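Local coordinates for hypothetical protein (PDB 2OV9), which probably hydrolyses acyl-coenzyme A thioesters to free fatty acids and coenzyme A, as a hotdog-fold member of the THEM4/THEM5 thioesterase family, at residues 60-63 against 64-68; 165-168 against 169-172; 116-119 against 120-124. All coordinates share one frame; numbering follows the deposited sequence.

Contact 1: 60-63 against 64-68; sequences SIAG and HLEEH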
ATOM      1  N   SER B  60      -7.928 -12.548 -20.022  1.00 35.62           N
ATOM      2  CA  SER B  60      -7.778 -12.248 -21.447  1.00 35.97           C
ATOM      3  C   SER B  60      -7.163 -10.864 -21.636  1.00 36.19           C
ATOM      4  O   SER B  60      -6.215 -10.689 -22.429  1.00 35.37           O
ATOM      5  CB  SER B  60      -9.131 -12.314 -22.174  1.00 36.07           C
ATOM      6  OG  SER B  60      -8.982 -12.027 -23.555  1.00 38.15           O
ATOM      7  N   ILE B  61      -7.711  -9.885 -20.914  1.00 36.30           N
ATOM      8  CA  ILE B  61      -7.163  -8.522 -20.923  1.00 37.00           C
ATOM      9  C   ILE B  61      -5.703  -8.491 -20.497  1.00 37.41           C
ATOM     10  O   ILE B  61      -4.868  -7.844 -21.151  1.00 37.69           O
ATOM     11  CB  ILE B  61      -7.973  -7.562 -20.057  1.00 36.62           C
ATOM     12  CG1 ILE B  61      -9.340  -7.316 -20.695  1.00 37.17           C
ATOM     13  CG2 ILE B  61      -7.219  -6.232 -19.911  1.00 37.67           C
ATOM     14  CD1 ILE B  61     -10.392  -6.671 -19.757  1.00 38.89           C
ATOM     15  N   ALA B  62      -5.382  -9.191 -19.415  1.00 37.16           N
ATOM     16  CA  ALA B  62      -3.994  -9.234 -18.938  1.00 37.01           C
ATOM     17  C   ALA B  62      -3.056  -9.862 -19.968  1.00 37.38           C
ATOM     18  O   ALA B  62      -1.921  -9.396 -20.147  1.00 38.14           O
ATOM     19  CB  ALA B  62      -3.916  -9.987 -17.640  1.00 36.72           C
ATOM     20  N   GLY B  63      -3.512 -10.932 -20.618  1.00 36.71           N
ATOM     21  CA  GLY B  63      -2.729 -11.592 -21.668  1.00 37.13           C
ATOM     22  C   GLY B  63      -2.394 -10.631 -22.802  1.00 37.27           C
ATOM     23  O   GLY B  63      -1.245 -10.569 -23.252  1.00 37.16           O
ATOM     24  N   HIS B  64      -3.393  -9.869 -23.244  1.00 37.27           N
ATOM     25  CA  HIS B  64      -3.195  -8.840 -24.267  1.00 37.27           C
ATOM     26  C   HIS B  64      -2.111  -7.834 -23.830  1.00 37.36           C
ATOM     27  O   HIS B  64      -1.157  -7.550 -24.570  1.00 37.97           O
ATOM     28  CB  HIS B  64      -4.504  -8.061 -24.541  1.00 36.74           C
ATOM     29  CG  HIS B  64      -4.381  -7.120 -25.702  1.00 37.54           C
ATOM     30  ND1 HIS B  64      -4.076  -5.781 -25.556  1.00 39.51           N
ATOM     31  CD2 HIS B  64      -4.448  -7.346 -27.035  1.00 36.33           C
ATOM     32  CE1 HIS B  64      -3.969  -5.225 -26.755  1.00 36.29           C
ATOM     33  NE2 HIS B  64      -4.193  -6.153 -27.666  1.00 39.40           N
ATOM     34  N   LEU B  65      -2.277  -7.279 -22.639  1.00 37.13           N
ATOM     35  CA  LEU B  65      -1.321  -6.298 -22.094  1.00 36.86           C
ATOM     36  C   LEU B  65       0.093  -6.845 -22.034  1.00 37.16           C
ATOM     37  O   LEU B  65       1.065  -6.148 -22.375  1.00 37.21           O
ATOM     38  CB  LEU B  65      -1.748  -5.831 -20.703  1.00 34.87           C
ATOM     39  CG  LEU B  65      -3.132  -5.166 -20.664  1.00 36.35           C
ATOM     40  CD1 LEU B  65      -3.483  -4.726 -19.235  1.00 36.28           C
ATOM     41  CD2 LEU B  65      -3.225  -4.003 -21.658  1.00 37.08           C
ATOM     42  N   GLU B  66       0.198  -8.094 -21.605  1.00 37.97           N
ATOM     43  CA  GLU B  66       1.495  -8.770 -21.533  1.00 38.95           C
ATOM     44  C   GLU B  66       2.142  -8.925 -22.900  1.00 39.21           C
ATOM     45  O   GLU B  66       3.349  -8.794 -23.035  1.00 38.81           O
ATOM     46  CB  GLU B  66       1.337 -10.130 -20.857  1.00 39.37           C
ATOM     47  CG  GLU B  66       1.122 -10.040 -19.336  1.00 38.62           C
ATOM     48  CD  GLU B  66       0.469 -11.289 -18.756  1.00 40.65           C
ATOM     49  OE1 GLU B  66       0.336 -12.309 -19.495  1.00 37.39           O
ATOM     50  OE2 GLU B  66       0.078 -11.230 -17.559  1.00 40.16           O
ATOM     51  N   GLU B  67       1.330  -9.201 -23.915  1.00 39.73           N
ATOM     52  CA  GLU B  67       1.857  -9.466 -25.242  1.00 40.67           C
ATOM     53  C   GLU B  67       2.213  -8.190 -25.987  1.00 40.80           C
ATOM     54  O   GLU B  67       2.838  -8.250 -27.042  1.00 40.62           O
ATOM     55  CB  GLU B  67       0.875 -10.317 -26.055  1.00 40.84           C
ATOM     56  CG  GLU B  67       0.773 -11.749 -25.569  1.00 43.53           C
ATOM     57  CD  GLU B  67       2.125 -12.370 -25.342  1.00 48.06           C
ATOM     58  OE1 GLU B  67       2.791 -12.724 -26.338  1.00 49.79           O
ATOM     59  OE2 GLU B  67       2.531 -12.497 -24.161  1.00 50.06           O
ATOM     60  N   HIS B  68       1.805  -7.042 -25.454  1.00 40.36           N
ATOM     61  CA  HIS B  68       2.132  -5.755 -26.074  1.00 40.65           C
ATOM     62  C   HIS B  68       3.130  -4.922 -25.232  1.00 40.82           C
ATOM     63  O   HIS B  68       2.758  -3.999 -24.513  1.00 40.54           O
ATOM     64  CB  HIS B  68       0.844  -4.999 -26.463  1.00 40.50           C
ATOM     65  CG  HIS B  68       0.077  -5.669 -27.566  1.00 40.57           C
ATOM     66  ND1 HIS B  68      -0.751  -6.749 -27.346  1.00 39.04           N
ATOM     67  CD2 HIS B  68       0.058  -5.450 -28.904  1.00 39.72           C
ATOM     68  CE1 HIS B  68      -1.267  -7.150 -28.494  1.00 39.07           C
ATOM     69  NE2 HIS B  68      -0.794  -6.379 -29.457  1.00 39.40           N
TER

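Contact 2: 165-168 against 169-172; sequences PTPL and FEPL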
ATOM      1  N   PRO B 165      -8.669   8.339  14.602  1.00 37.95           N
ATOM      2  CA  PRO B 165      -9.126   7.551  13.440  1.00 37.73           C
ATOM      3  C   PRO B 165      -9.012   8.318  12.114  1.00 37.17           C
ATOM      4  O   PRO B 165      -9.288   9.523  12.057  1.00 37.09           O
ATOM      5  CB  PRO B 165     -10.603   7.301  13.765  1.00 38.08           C
ATOM      6  CG  PRO B 165     -10.600   7.164  15.287  1.00 38.24           C
ATOM      7  CD  PRO B 165      -9.576   8.178  15.763  1.00 38.50           C
ATOM      8  N   THR B 166      -8.596   7.620  11.066  1.00 35.82           N
ATOM      9  CA  THR B 166      -8.411   8.237   9.763  1.00 34.66           C
ATOM     10  C   THR B 166      -9.498   7.715   8.833  1.00 33.72           C
ATOM     11  O   THR B 166      -9.454   6.562   8.432  1.00 34.42           O
ATOM     12  CB  THR B 166      -7.038   7.858   9.183  1.00 34.27           C
ATOM     13  OG1 THR B 166      -6.014   8.088  10.166  1.00 35.85           O
ATOM     14  CG2 THR B 166      -6.753   8.697   7.956  1.00 33.96           C
ATOM     15  N   PRO B 167     -10.489   8.532   8.509  1.00 33.51           N
ATOM     16  CA  PRO B 167     -11.624   7.962   7.776  1.00 33.03           C
ATOM     17  C   PRO B 167     -11.426   7.776   6.295  1.00 31.95           C
ATOM     18  O   PRO B 167     -10.717   8.532   5.656  1.00 32.66           O
ATOM     19  CB  PRO B 167     -12.747   8.996   7.992  1.00 33.35           C
ATOM     20  CG  PRO B 167     -11.992  10.300   8.240  1.00 34.49           C
ATOM     21  CD  PRO B 167     -10.682   9.962   8.849  1.00 33.59           C
ATOM     22  N   LEU B 168     -12.101   6.774   5.756  1.00 32.12           N
ATOM     23  CA  LEU B 168     -12.279   6.621   4.321  1.00 31.95           C
ATOM     24  C   LEU B 168     -13.357   7.602   3.870  1.00 32.54           C
ATOM     25  O   LEU B 168     -14.119   8.125   4.701  1.00 31.19           O
ATOM     26  CB  LEU B 168     -12.734   5.185   4.012  1.00 31.95           C
ATOM     27  CG  LEU B 168     -11.792   4.017   4.355  1.00 32.98           C
ATOM     28  CD1 LEU B 168     -12.517   2.714   4.142  1.00 33.04           C
ATOM     29  CD2 LEU B 168     -10.525   4.109   3.487  1.00 28.80           C
ATOM     30  N   PHE B 169     -13.436   7.830   2.558  1.00 33.17           N
ATOM     31  CA  PHE B 169     -14.533   8.571   1.917  1.00 35.24           C
ATOM     32  C   PHE B 169     -14.592  10.073   2.204  1.00 35.46           C
ATOM     33  O   PHE B 169     -15.628  10.711   1.986  1.00 36.15           O
ATOM     34  CB  PHE B 169     -15.903   7.941   2.229  1.00 35.38           C
ATOM     35  CG  PHE B 169     -15.885   6.432   2.307  1.00 37.52           C
ATOM     36  CD1 PHE B 169     -15.394   5.663   1.243  1.00 39.19           C
ATOM     37  CD2 PHE B 169     -16.361   5.789   3.438  1.00 37.86           C
ATOM     38  CE1 PHE B 169     -15.363   4.264   1.326  1.00 40.32           C
ATOM     39  CE2 PHE B 169     -16.349   4.374   3.538  1.00 40.69           C
ATOM     40  CZ  PHE B 169     -15.850   3.613   2.470  1.00 39.92           C
ATOM     41  N   GLU B 170     -13.520  10.632   2.741  1.00 35.90           N
ATOM     42  CA  GLU B 170     -13.483  12.077   2.941  1.00 36.76           C
ATOM     43  C   GLU B 170     -12.082  12.599   2.686  1.00 36.10           C
ATOM     44  O   GLU B 170     -11.132  11.832   2.732  1.00 34.64           O
ATOM     45  CB  GLU B 170     -14.001  12.467   4.328  1.00 38.03           C
ATOM     46  CG  GLU B 170     -13.022  12.315   5.445  1.00 41.71           C
ATOM     47  CD  GLU B 170     -13.692  12.541   6.802  1.00 46.37           C
ATOM     48  OE1 GLU B 170     -14.738  11.909   7.063  1.00 46.62           O
ATOM     49  OE2 GLU B 170     -13.173  13.346   7.608  1.00 47.85           O
ATOM     50  N   PRO B 171     -11.964  13.902   2.388  1.00 35.95           N
ATOM     51  CA  PRO B 171     -10.684  14.480   1.995  1.00 35.72           C
ATOM     52  C   PRO B 171      -9.672  14.481   3.147  1.00 35.70           C
ATOM     53  O   PRO B 171      -9.946  15.022   4.225  1.00 35.32           O
ATOM     54  CB  PRO B 171     -11.052  15.920   1.574  1.00 35.08           C
ATOM     55  CG  PRO B 171     -12.523  15.965   1.504  1.00 35.85           C
ATOM     56  CD  PRO B 171     -13.058  14.908   2.379  1.00 35.92           C
ATOM     57  N   LEU B 172      -8.527  13.839   2.921  1.00 35.36           N
ATOM     58  CA  LEU B 172      -7.406  13.852   3.869  1.00 36.11           C
ATOM     59  C   LEU B 172      -6.230  14.676   3.322  1.00 36.90           C
ATOM     60  O   LEU B 172      -5.792  14.450   2.203  1.00 36.19           O
ATOM     61  CB  LEU B 172      -6.897  12.409   4.084  1.00 37.03           C
ATOM     62  CG  LEU B 172      -7.953  11.362   4.472  1.00 36.55           C
ATOM     63  CD1 LEU B 172      -7.333   9.961   4.495  1.00 37.69           C
ATOM     64  CD2 LEU B 172      -8.656  11.689   5.809  1.00 35.52           C
TER
HETATM   65  O   HOH W   1     -10.391   9.298   2.986  1.00 26.73           O
HETATM   66  O   HOH W   2     -16.233   9.346   5.786  1.00 56.61           O

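Contact 3: 116-119 against 120-124; sequences VTLT and IPYQG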
ATOM      1  N   VAL B 116      -6.333  13.697  -0.669  1.00 34.53           N
ATOM      2  CA  VAL B 116      -6.788  12.445  -1.263  1.00 34.52           C
ATOM      3  C   VAL B 116      -8.011  11.943  -0.504  1.00 33.76           C
ATOM      4  O   VAL B 116      -8.050  12.003   0.713  1.00 33.28           O
ATOM      5  CB  VAL B 116      -5.652  11.378  -1.208  1.00 33.86           C
ATOM      6  CG1 VAL B 116      -5.336  10.974   0.242  1.00 35.72           C
ATOM      7  CG2 VAL B 116      -6.012  10.133  -2.063  1.00 35.47           C
ATOM      8  N   THR B 117      -9.000  11.451  -1.235  1.00 34.03           N
ATOM      9  CA  THR B 117     -10.161  10.830  -0.637  1.00 32.84           C
ATOM     10  C   THR B 117      -9.983   9.324  -0.869  1.00 33.05           C
ATOM     11  O   THR B 117      -9.936   8.881  -2.013  1.00 32.82           O
ATOM     12  CB  THR B 117     -11.435  11.344  -1.303  1.00 32.30           C
ATOM     13  OG1 THR B 117     -11.578  12.731  -0.987  1.00 31.40           O
ATOM     14  CG2 THR B 117     -12.643  10.593  -0.780  1.00 31.90           C
ATOM     15  N   LEU B 118      -9.848   8.547   0.204  1.00 33.19           N
ATOM     16  CA  LEU B 118      -9.536   7.122   0.056  1.00 33.39           C
ATOM     17  C   LEU B 118     -10.747   6.212   0.117  1.00 33.61           C
ATOM     18  O   LEU B 118     -11.739   6.515   0.767  1.00 34.04           O
ATOM     19  CB  LEU B 118      -8.474   6.680   1.078  1.00 32.96           C
ATOM     20  CG  LEU B 118      -7.080   7.274   0.957  1.00 34.43           C
ATOM     21  CD1 LEU B 118      -6.260   7.006   2.228  1.00 33.03           C
ATOM     22  CD2 LEU B 118      -6.326   6.723  -0.271  1.00 33.63           C
ATOM     23  N   THR B 119     -10.616   5.075  -0.553  1.00 33.51           N
ATOM     24  CA  THR B 119     -11.702   4.147  -0.860  1.00 34.05           C
ATOM     25  C   THR B 119     -11.484   2.771  -0.237  1.00 33.45           C
ATOM     26  O   THR B 119     -10.423   2.507   0.368  1.00 32.67           O
ATOM     27  CB  THR B 119     -11.762   3.951  -2.364  1.00 34.38           C
ATOM     28  OG1 THR B 119     -10.436   3.673  -2.831  1.00 33.50           O
ATOM     29  CG2 THR B 119     -12.280   5.219  -3.060  1.00 35.41           C
ATOM     30  N   ILE B 120     -12.458   1.876  -0.403  1.00 33.11           N
ATOM     31  CA  ILE B 120     -12.446   0.644   0.404  1.00 33.65           C
ATOM     32  C   ILE B 120     -11.261  -0.304   0.244  1.00 31.99           C
ATOM     33  O   ILE B 120     -11.011  -1.071   1.134  1.00 32.74           O
ATOM     34  CB  ILE B 120     -13.748  -0.208   0.394  1.00 33.89           C
ATOM     35  CG1 ILE B 120     -14.171  -0.624  -1.013  1.00 33.88           C
ATOM     36  CG2 ILE B 120     -14.868   0.443   1.231  1.00 36.65           C
ATOM     37  CD1 ILE B 120     -15.160  -1.812  -0.956  1.00 35.16           C
ATOM     38  N   PRO B 121     -10.557  -0.294  -0.897  1.00 31.89           N
ATOM     39  CA  PRO B 121      -9.353  -1.157  -0.925  1.00 31.04           C
ATOM     40  C   PRO B 121      -8.311  -0.807   0.120  1.00 31.42           C
ATOM     41  O   PRO B 121      -7.488  -1.673   0.482  1.00 32.44           O
ATOM     42  CB  PRO B 121      -8.786  -0.897  -2.332  1.00 30.28           C
ATOM     43  CG  PRO B 121      -9.975  -0.604  -3.140  1.00 31.05           C
ATOM     44  CD  PRO B 121     -10.780   0.309  -2.224  1.00 32.15           C
ATOM     45  N   TYR B 122      -8.326   0.453   0.565  1.00 31.00           N
ATOM     46  CA  TYR B 122      -7.372   1.009   1.562  1.00 31.64           C
ATOM     47  C   TYR B 122      -7.810   0.826   3.036  1.00 31.42           C
ATOM     48  O   TYR B 122      -7.137   1.312   3.977  1.00 31.75           O
ATOM     49  CB  TYR B 122      -7.099   2.502   1.232  1.00 29.81           C
ATOM     50  CG  TYR B 122      -6.585   2.669  -0.190  1.00 30.38           C
ATOM     51  CD1 TYR B 122      -5.262   2.379  -0.513  1.00 32.38           C
ATOM     52  CD2 TYR B 122      -7.453   3.007  -1.228  1.00 32.18           C
ATOM     53  CE1 TYR B 122      -4.783   2.508  -1.833  1.00 31.17           C
ATOM     54  CE2 TYR B 122      -7.004   3.104  -2.552  1.00 30.46           C
ATOM     55  CZ  TYR B 122      -5.678   2.854  -2.838  1.00 30.33           C
ATOM     56  OH  TYR B 122      -5.239   2.974  -4.126  1.00 31.05           O
ATOM     57  N   GLN B 123      -8.904   0.087   3.213  1.00 32.79           N
ATOM     58  CA  GLN B 123      -9.582  -0.094   4.518  1.00 32.90           C
ATOM     59  C   GLN B 123      -8.828  -1.020   5.467  1.00 33.24           C
ATOM     60  O   GLN B 123      -8.334  -2.073   5.055  1.00 33.03           O
ATOM     61  CB  GLN B 123     -10.976  -0.653   4.292  1.00 33.32           C
ATOM     62  CG  GLN B 123     -11.893  -0.815   5.545  1.00 32.63           C
ATOM     63  CD  GLN B 123     -13.358  -1.006   5.135  1.00 33.21           C
ATOM     64  OE1 GLN B 123     -13.665  -1.786   4.236  1.00 37.66           O
ATOM     65  NE2 GLN B 123     -14.256  -0.292   5.782  1.00 31.60           N
ATOM     66  N   GLY B 124      -8.742  -0.599   6.734  1.00 33.63           N
ATOM     67  CA  GLY B 124      -8.278  -1.462   7.851  1.00 33.84           C
ATOM     68  C   GLY B 124      -9.445  -1.604   8.823  1.00 33.95           C
ATOM     69  O   GLY B 124     -10.309  -2.439   8.618  1.00 34.75           O
TER

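Contact 1: 60-63 against 64-68
Glu66 N donates to Ala62 O over 2.9 Å, the shortest of four i to i+4 backbone bonds in this last part of helix 51-67. His64 N reaches Ser60 O at 3.0 Å, and Leu65 N bonds to Ile61 O in nearly a straight line (171°). The bond from Glu67 N to Gly63 O is more bent, at 142°. That bending comes where the helix gives way to a loop.

Ile61 and Leu65 lie side by side and point the same way, with Ile61 CG2 4.1 Å from Leu65 CD1. Ile61 CG2 stands anti to the backbone N, which turns this branch along the helix toward Leu65. On another face, the extended chain of Glu66 runs back over its own helix. Its OE2 comes to 4.2 Å from Ala62 CB, a van der Waals approach. The charged end of Glu66 pairs instead with Arg36 of the second subunit in a salt bridge.

The next shell is the helix end. His68 ND1 donates to His64 O over 2.9 Å. This acceptor lies in the plane of the His68 ring, while the donor is tilted 31° from the carbonyl plane. His68 ND1 also stands 3.5 Å above the plane of the His64 ring, over its centre. The bond helps to fix the rotation of the His68 ring. Leu65 O and His68 O are both hydrogen-bonded to Thr44 OG1 of the second subunit, and Leu65 packs on Ala40 of that subunit.

The chemistry is that of a helix end in the N-terminal helical domain. An imidazole N-H takes up a terminal carbonyl, and Glu66 and two further carbonyls bond to the second subunit. The bond to His64 O places a proton on His68 ND1, which would suit either a neutral or a protonated ring.

Contact 2: 165-168 against 169-172
Pro167 O and Glu170 O are bridged by water 1, which donates to both. Water 1 lies 2.7 Å from Glu170 O, the shorter arm. The water thus links the two sides of the bend, where the chain turns at Phe169 with a positive phi of 69°. Water 2 makes a second bridge. It donates to Leu168 O at 2.7 Å and, over a longer 3.2 Å, to Glu170 OE1. The carboxylate of Glu170 is therefore tied through solvent to the backbone, with its chain extended beyond CG. A leucine in place of Glu170 would probably leave water 2 without its carboxylate acceptor, and Leu168 O would lose its indirect tie to this side chain.

The apolar contacts flank these bridges. Leu168 CB sits over the centre of one face of the Phe169 ring, 3.5 Å from the centroid and only 4° off the ring normal. This is a CH-pi contact between sequence neighbours. Phe169 CG lies beside the backbone N (chi1 -36°), roughly anti to the carbonyl carbon, and the ring folds back over Leu168. On the inner side of the turn, Leu172 spreads its two methyls. CD1 meets Thr166 CG2 at 3.7 Å, and CD2 meets Pro167 CD at 4.0 Å.

Around the turn, Thr166 also packs on Cys200 and Val201 of strand 199-208. Leu172 also rests on Ile192 of strand 185-194. The whole is a water-bridged connection from the outer strand 154-162 to the inner strand 171-182 of the antiparallel sheet of the hotdog thioesterase fold.

Contact 3: 116-119 against 120-124
Leu118 CD2 lies over one face of the Tyr122 ring, 4.2 Å from its centroid and 18° off the normal, in a CH-pi contact. The two side chains cross at about a right angle. Pro121 CB stands above the opposite face, offset toward the rim, so the ring is held between the two. Tyr122 CG is anti to its own carbonyl carbon (chi1 -56°), which swings the ring back beside Thr119. There Thr119 OG1 lies at the ring edge and in its plane, 3.5 Å from Tyr122 CD2.

Thr119 places that oxygen between the backbone N and the carbonyl carbon (chi1 49°). The same rotamer brings OG1 within 3.4 Å of Pro121 CD. Pro121 belongs to the 3-10 turn 120-122 that follows strand 112-117, on the way to helix 131-148 of the hotdog fold. Tyr122 N closes this turn by donating to Thr119 O over 2.9 Å.

Ile120 points away from 116-119, with CG1 in the same position as OG1 of Thr119. It packs on Leu42 and Arg43 of helix 26-43 and on Phe169. The hydroxyl of Tyr122 is hydrogen-bonded to Leu98 O of the same chain, while Leu98 of the second subunit packs against Pro121 and Tyr122.

From the N terminus, contact 1 comes first, at the end of helix 51-67 in the helical domain. Contact 3 follows where strand 112-117 passes into its 3-10 turn, and contact 2 closes the loop between strands 154-162 and 171-182. The three are in series, and none nests in or crosses another. Contacts 2 and 3 touch, with centres about 8 Å apart. Leu172 N probably bonds to Val116 O between neighbouring strands 171-182 and 112-117, and Phe169 N to Leu118 O close by. Contact 1 lies apart, its nearest atoms about 17 Å from those of contact 3. Contacts 1 and 3 both meet the second subunit.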